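Local coordinates for protein RIF2 (Saccharomyces cerevisiae, PDB 4BJ1) that binds the C-terminus of RAP1 and takes part in telomere length regulation and transcriptional silencing in budding yeast, at residues S73-N78 and D144-F149; V80-N85 and M131-K136. One frame throughout, in Å; residues are numbered along the deposited sequence.

Contact 1: S73-N78 and D144-F149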
loop_
_atom_site.group_PDB
_atom_site.type_symbol
_atom_site.label_atom_id
_atom_site.label_comp_id
_atom_site.label_asym_id
_atom_site.label_seq_id
_atom_site.Cartn_x
_atom_site.Cartn_y
_atom_site.Cartn_z
ATOM N N SER A 73 -7.689 8.655 11.237
ATOM C CA SER A 73 -7.527 9.550 10.081
ATOM C C SER A 73 -8.900 10.087 9.616
ATOM O O SER A 73 -8.984 11.228 9.169
ATOM C CB SER A 73 -6.798 8.841 8.938
ATOM O OG SER A 73 -5.508 8.387 9.323
ATOM N N LEU A 74 -9.971 9.277 9.769
ATOM C CA LEU A 74 -11.362 9.629 9.435
ATOM C C LEU A 74 -11.910 10.728 10.373
ATOM O O LEU A 74 -12.770 11.505 9.956
ATOM C CB LEU A 74 -12.250 8.364 9.503
ATOM C CG LEU A 74 -13.743 8.506 9.197
ATOM C CD1 LEU A 74 -14.223 7.370 8.338
ATOM C CD2 LEU A 74 -14.571 8.609 10.482
ATOM N N VAL A 75 -11.426 10.755 11.643
ATOM C CA VAL A 75 -11.815 11.702 12.700
ATOM C C VAL A 75 -11.505 13.149 12.277
ATOM O O VAL A 75 -10.348 13.477 11.981
ATOM C CB VAL A 75 -11.197 11.333 14.082
ATOM C CG1 VAL A 75 -11.682 12.284 15.179
ATOM C CG2 VAL A 75 -11.513 9.883 14.457
ATOM N N ASP A 76 -12.562 13.991 12.235
ATOM C CA ASP A 76 -12.523 15.406 11.830
ATOM C C ASP A 76 -12.264 16.393 13.016
ATOM O O ASP A 76 -12.582 17.595 12.926
ATOM C CB ASP A 76 -13.818 15.762 11.053
ATOM C CG ASP A 76 -15.085 15.866 11.902
ATOM O OD1 ASP A 76 -15.187 15.134 12.924
ATOM O OD2 ASP A 76 -15.976 16.672 11.545
ATOM N N ILE A 77 -11.672 15.865 14.109
ATOM C CA ILE A 77 -11.344 16.548 15.361
ATOM C C ILE A 77 -9.884 16.241 15.687
ATOM O O ILE A 77 -9.381 15.210 15.242
ATOM C CB ILE A 77 -12.364 16.025 16.419
ATOM C CG1 ILE A 77 -13.466 17.073 16.697
ATOM C CG2 ILE A 77 -11.737 15.486 17.714
ATOM C CD1 ILE A 77 -14.614 17.220 15.567
ATOM N N ASN A 78 -9.189 17.121 16.422
ATOM C CA ASN A 78 -7.787 16.874 16.774
ATOM C C ASN A 78 -7.577 15.561 17.553
ATOM O O ASN A 78 -8.299 15.267 18.508
ATOM C CB ASN A 78 -7.192 18.049 17.509
ATOM C CG ASN A 78 -5.744 17.880 17.836
ATOM O OD1 ASN A 78 -5.384 17.400 18.917
ATOM N ND2 ASN A 78 -4.885 18.337 16.937
ATOM N N ASP A 144 -12.500 20.588 20.448
ATOM C CA ASP A 144 -12.550 19.199 20.889
ATOM C C ASP A 144 -11.239 18.470 20.563
ATOM O O ASP A 144 -10.649 18.711 19.512
ATOM C CB ASP A 144 -13.742 18.481 20.236
ATOM C CG ASP A 144 -15.096 19.083 20.555
ATOM O OD1 ASP A 144 -15.460 19.129 21.754
ATOM O OD2 ASP A 144 -15.813 19.469 19.602
ATOM N N HIS A 145 -10.790 17.582 21.448
ATOM C CA HIS A 145 -9.564 16.806 21.268
ATOM C C HIS A 145 -9.823 15.375 21.653
ATOM O O HIS A 145 -10.719 15.113 22.446
ATOM C CB HIS A 145 -8.426 17.341 22.155
ATOM C CG HIS A 145 -8.189 18.807 22.019
ATOM N ND1 HIS A 145 -7.293 19.305 21.092
ATOM C CD2 HIS A 145 -8.779 19.841 22.668
ATOM C CE1 HIS A 145 -7.341 20.623 21.227
ATOM N NE2 HIS A 145 -8.229 20.994 22.165
ATOM N N ILE A 146 -9.032 14.446 21.099
ATOM C CA ILE A 146 -9.084 13.020 21.399
ATOM C C ILE A 146 -7.663 12.596 21.692
ATOM O O ILE A 146 -6.764 12.792 20.868
ATOM C CB ILE A 146 -9.738 12.162 20.284
ATOM C CG1 ILE A 146 -11.268 12.357 20.251
ATOM C CG2 ILE A 146 -9.391 10.678 20.466
ATOM C CD1 ILE A 146 -11.989 11.763 18.985
ATOM N N VAL A 147 -7.466 12.042 22.883
ATOM C CA VAL A 147 -6.190 11.533 23.330
ATOM C C VAL A 147 -6.273 10.038 23.164
ATOM O O VAL A 147 -7.186 9.424 23.719
ATOM C CB VAL A 147 -5.937 11.874 24.795
ATOM C CG1 VAL A 147 -4.455 11.943 25.069
ATOM C CG2 VAL A 147 -6.607 13.171 25.175
ATOM N N TYR A 148 -5.358 9.447 22.392
ATOM C CA TYR A 148 -5.323 8.012 22.199
ATOM C C TYR A 148 -4.110 7.522 22.917
ATOM O O TYR A 148 -2.990 7.831 22.512
ATOM C CB TYR A 148 -5.365 7.610 20.703
ATOM C CG TYR A 148 -4.614 6.341 20.341
ATOM C CD1 TYR A 148 -4.910 5.121 20.959
ATOM C CD2 TYR A 148 -3.624 6.349 19.364
ATOM C CE1 TYR A 148 -4.204 3.956 20.640
ATOM C CE2 TYR A 148 -2.933 5.185 19.017
ATOM C CZ TYR A 148 -3.225 3.990 19.655
ATOM O OH TYR A 148 -2.543 2.851 19.286
ATOM N N PHE A 149 -4.348 6.817 24.035
ATOM C CA PHE A 149 -3.331 6.208 24.889
ATOM C C PHE A 149 -3.169 4.784 24.413
ATOM O O PHE A 149 -4.156 4.061 24.292
ATOM C CB PHE A 149 -3.755 6.223 26.356
ATOM C CG PHE A 149 -3.992 7.586 26.965
ATOM C CD1 PHE A 149 -2.956 8.279 27.584
ATOM C CD2 PHE A 149 -5.270 8.147 26.982
ATOM C CE1 PHE A 149 -3.186 9.524 28.178
ATOM C CE2 PHE A 149 -5.491 9.403 27.552
ATOM C CZ PHE A 149 -4.453 10.073 28.164
#
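Asp144 meets Ile77 through its aliphatic part: Asp144 CB lies 3.8 Å from Ile77 CG1, and the two side chains cross obliquely. Asp144 OD1 accepts a hydrogen bond from Asn183 ND2. His145 comes next, beside Asn78. Asn78 OD1 lies at the edge of the His145 imidazole, in the ring plane, with amide and ring planes 75° apart. His145 ND1 points straight at Asn78 OD1, but at 3.5 Å the bond is weak. Asn78 reaches the ring because its CG is anti to the backbone N (chi1 -177°). A second weak bond, from Asn139, also ends on Asn78 OD1. Ile146 carries both the main polar link and the apolar one. Ile146 N donates to Asn78 O at 2.8 Å. Ile146 CD1 lies 3.9 Å from Val75 CG1, where the two side chains meet tip to tip. Ile77 CG2 lies 3.9 Å from Ile146 CD1, the two side chains at about a right angle. From Ile146 O onward the strand pairs with Val80 rather than with Asn78. The arrangement is the start of two neighbouring parallel strands, where the loop after helix 58-74 enters the edge strand of the AAA+ core sheet.

Contact 2: V80-N85 and M131-K136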
loop_
_atom_site.group_PDB
_atom_site.type_symbol
_atom_site.label_atom_id
_atom_site.label_comp_id
_atom_site.label_asym_id
_atom_site.label_seq_id
_atom_site.Cartn_x
_atom_site.Cartn_y
_atom_site.Cartn_z
ATOM N N VAL A 80 -4.490 13.165 19.335
ATOM C CA VAL A 80 -3.177 13.166 19.994
ATOM C C VAL A 80 -2.882 11.711 20.364
ATOM O O VAL A 80 -3.813 10.950 20.640
ATOM C CB VAL A 80 -3.157 14.125 21.224
ATOM C CG1 VAL A 80 -2.161 13.697 22.299
ATOM C CG2 VAL A 80 -2.885 15.557 20.791
ATOM N N ILE A 81 -1.600 11.316 20.309
ATOM C CA ILE A 81 -1.181 9.963 20.621
ATOM C C ILE A 81 -0.228 9.979 21.790
ATOM O O ILE A 81 0.744 10.744 21.790
ATOM C CB ILE A 81 -0.519 9.268 19.399
ATOM C CG1 ILE A 81 -1.264 9.582 18.030
ATOM C CG2 ILE A 81 -0.329 7.755 19.644
ATOM C CD1 ILE A 81 -2.791 9.165 17.817
ATOM N N ILE A 82 -0.492 9.110 22.777
ATOM C CA ILE A 82 0.373 8.922 23.929
ATOM C C ILE A 82 0.639 7.436 24.062
ATOM O O ILE A 82 -0.299 6.643 24.104
ATOM C CB ILE A 82 -0.121 9.634 25.215
ATOM C CG1 ILE A 82 0.166 11.150 25.121
ATOM C CG2 ILE A 82 0.565 9.068 26.455
ATOM C CD1 ILE A 82 -0.899 12.016 25.542
ATOM N N GLU A 83 1.929 7.059 24.013
ATOM C CA GLU A 83 2.359 5.674 24.129
ATOM C C GLU A 83 2.712 5.440 25.594
ATOM O O GLU A 83 3.678 6.013 26.114
ATOM C CB GLU A 83 3.534 5.413 23.199
ATOM C CG GLU A 83 3.181 5.560 21.731
ATOM C CD GLU A 83 4.406 5.549 20.841
ATOM O OE1 GLU A 83 5.079 6.600 20.741
ATOM O OE2 GLU A 83 4.721 4.471 20.285
ATOM N N MET A 84 1.874 4.654 26.278
ATOM C CA MET A 84 1.965 4.401 27.718
ATOM C C MET A 84 2.953 3.308 28.136
ATOM O O MET A 84 3.203 3.137 29.335
ATOM C CB MET A 84 0.561 4.107 28.278
ATOM C CG MET A 84 -0.346 5.323 28.287
ATOM S SD MET A 84 0.429 6.756 29.059
ATOM C CE MET A 84 0.508 6.195 30.752
ATOM N N ASN A 85 3.510 2.580 27.152
ATOM C CA ASN A 85 4.459 1.484 27.355
ATOM C C ASN A 85 5.680 1.882 28.145
ATOM O O ASN A 85 5.958 1.278 29.188
ATOM C CB ASN A 85 4.850 0.885 26.033
ATOM C CG ASN A 85 3.746 0.047 25.505
ATOM O OD1 ASN A 85 3.553 -1.076 25.969
ATOM N ND2 ASN A 85 2.942 0.620 24.602
ATOM N N MET A 131 0.986 16.717 32.998
ATOM C CA MET A 131 1.703 17.826 32.391
ATOM C C MET A 131 1.975 17.569 30.934
ATOM O O MET A 131 1.748 18.457 30.106
ATOM C CB MET A 131 3.009 18.059 33.143
ATOM C CG MET A 131 2.873 19.075 34.221
ATOM S SD MET A 131 3.428 20.656 33.575
ATOM C CE MET A 131 5.217 20.547 33.964
ATOM N N MET A 132 2.429 16.340 30.624
ATOM C CA MET A 132 2.743 15.894 29.273
ATOM C C MET A 132 1.487 15.755 28.404
ATOM O O MET A 132 1.516 16.226 27.268
ATOM C CB MET A 132 3.566 14.603 29.310
ATOM C CG MET A 132 3.980 14.108 27.938
ATOM S SD MET A 132 3.088 12.593 27.485
ATOM C CE MET A 132 4.071 11.344 28.444
ATOM N N VAL A 133 0.393 15.135 28.939
ATOM C CA VAL A 133 -0.888 14.955 28.233
ATOM C C VAL A 133 -1.453 16.316 27.850
ATOM O O VAL A 133 -1.794 16.523 26.688
ATOM C CB VAL A 133 -1.932 14.098 29.013
ATOM C CG1 VAL A 133 -3.276 14.056 28.286
ATOM C CG2 VAL A 133 -1.421 12.677 29.263
ATOM N N MET A 134 -1.497 17.248 28.816
ATOM C CA MET A 134 -2.026 18.602 28.639
ATOM C C MET A 134 -1.231 19.424 27.651
ATOM O O MET A 134 -1.831 20.165 26.880
ATOM C CB MET A 134 -2.180 19.347 29.982
ATOM C CG MET A 134 -3.187 18.705 30.936
ATOM S SD MET A 134 -4.877 18.616 30.286
ATOM C CE MET A 134 -5.429 17.237 31.110
ATOM N N ARG A 135 0.106 19.290 27.657
ATOM C CA ARG A 135 0.988 20.018 26.737
ATOM C C ARG A 135 0.619 19.693 25.290
ATOM O O ARG A 135 0.504 20.605 24.460
ATOM C CB ARG A 135 2.460 19.663 27.002
ATOM N N LYS A 136 0.386 18.381 25.019
ATOM C CA LYS A 136 0.003 17.837 23.723
ATOM C C LYS A 136 -1.365 18.359 23.340
ATOM O O LYS A 136 -1.485 18.981 22.288
ATOM C CB LYS A 136 0.023 16.303 23.756
ATOM C CG LYS A 136 1.430 15.717 23.743
ATOM C CD LYS A 136 1.436 14.295 23.250
ATOM C CE LYS A 136 2.793 13.908 22.743
ATOM N NZ LYS A 136 2.837 12.472 22.359
#
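Ile82 fills the tight part of this contact. Ile82 CD1 packs against Val133 CG2 at 3.8 Å, with the two side chains at about a right angle. Ile82 CG1 is anti to its own carbonyl carbon (chi1 -76°), and from there CD1 extends to the helix. Val147 and Phe149 of strand 145-153 also touch Ile82, and Val174 of helix 165-180 touches Val133. Val80, buried like Ile82 and Val133, belongs to the packed part too. Lys136 CB lies 3.7 Å from Val80 CG1, and Lys136 CD is 3.9 Å from Ile82 CG1. With only an alanine at Val80, the lysine methylenes would probably lose the methyls they rest on and be freer to shift.

The solvent side is formed by Met132 and the outer part of Lys136. Met132 bends so that its SD lies 4.0 Å from Ile82 CG1, the two side chains running alongside each other and pointing opposite ways. Lys136 stretches out beyond CG and lies across the strand. Its ammonium then reaches the backbone: Lys136 NZ donates to Ile81 O at 2.8 Å, with a C=O...N angle of 168°. Glu83 is not in contact with this charge; Glu83 OE1 accepts a hydrogen bond from the backbone N of Lys243 of the second subunit.

The strand and helix run nearly antiparallel, at 158°, with their axes 9.4 Å apart. This is helix-on-sheet packing of an alpha/beta layered fold: helix 128-137 covers one face of the edge strand in the AAA+ core, consistent with an ASCE (P-loop NTPase-like) domain.

From the N terminus, helix 58-74 ends where contact 1 begins, and its loop leads into strand 78-83. Contact 2 takes up that strand at once. The chain then passes helix 85-88 and a segment that is not modelled (91-125) before helix 128-137 returns to pack on the strand, closing the inner loop. Strand 145-153 follows and closes the outer loop at contact 1, so contact 2 is nested within contact 1. The two meet directly along the paired strands: Ile146 O and Tyr148 N probably bond to Val80, and Val147 packs on Ile82. Contact 1 joins neighbouring strands within the sheet, and contact 2 joins the sheet to a helix layer.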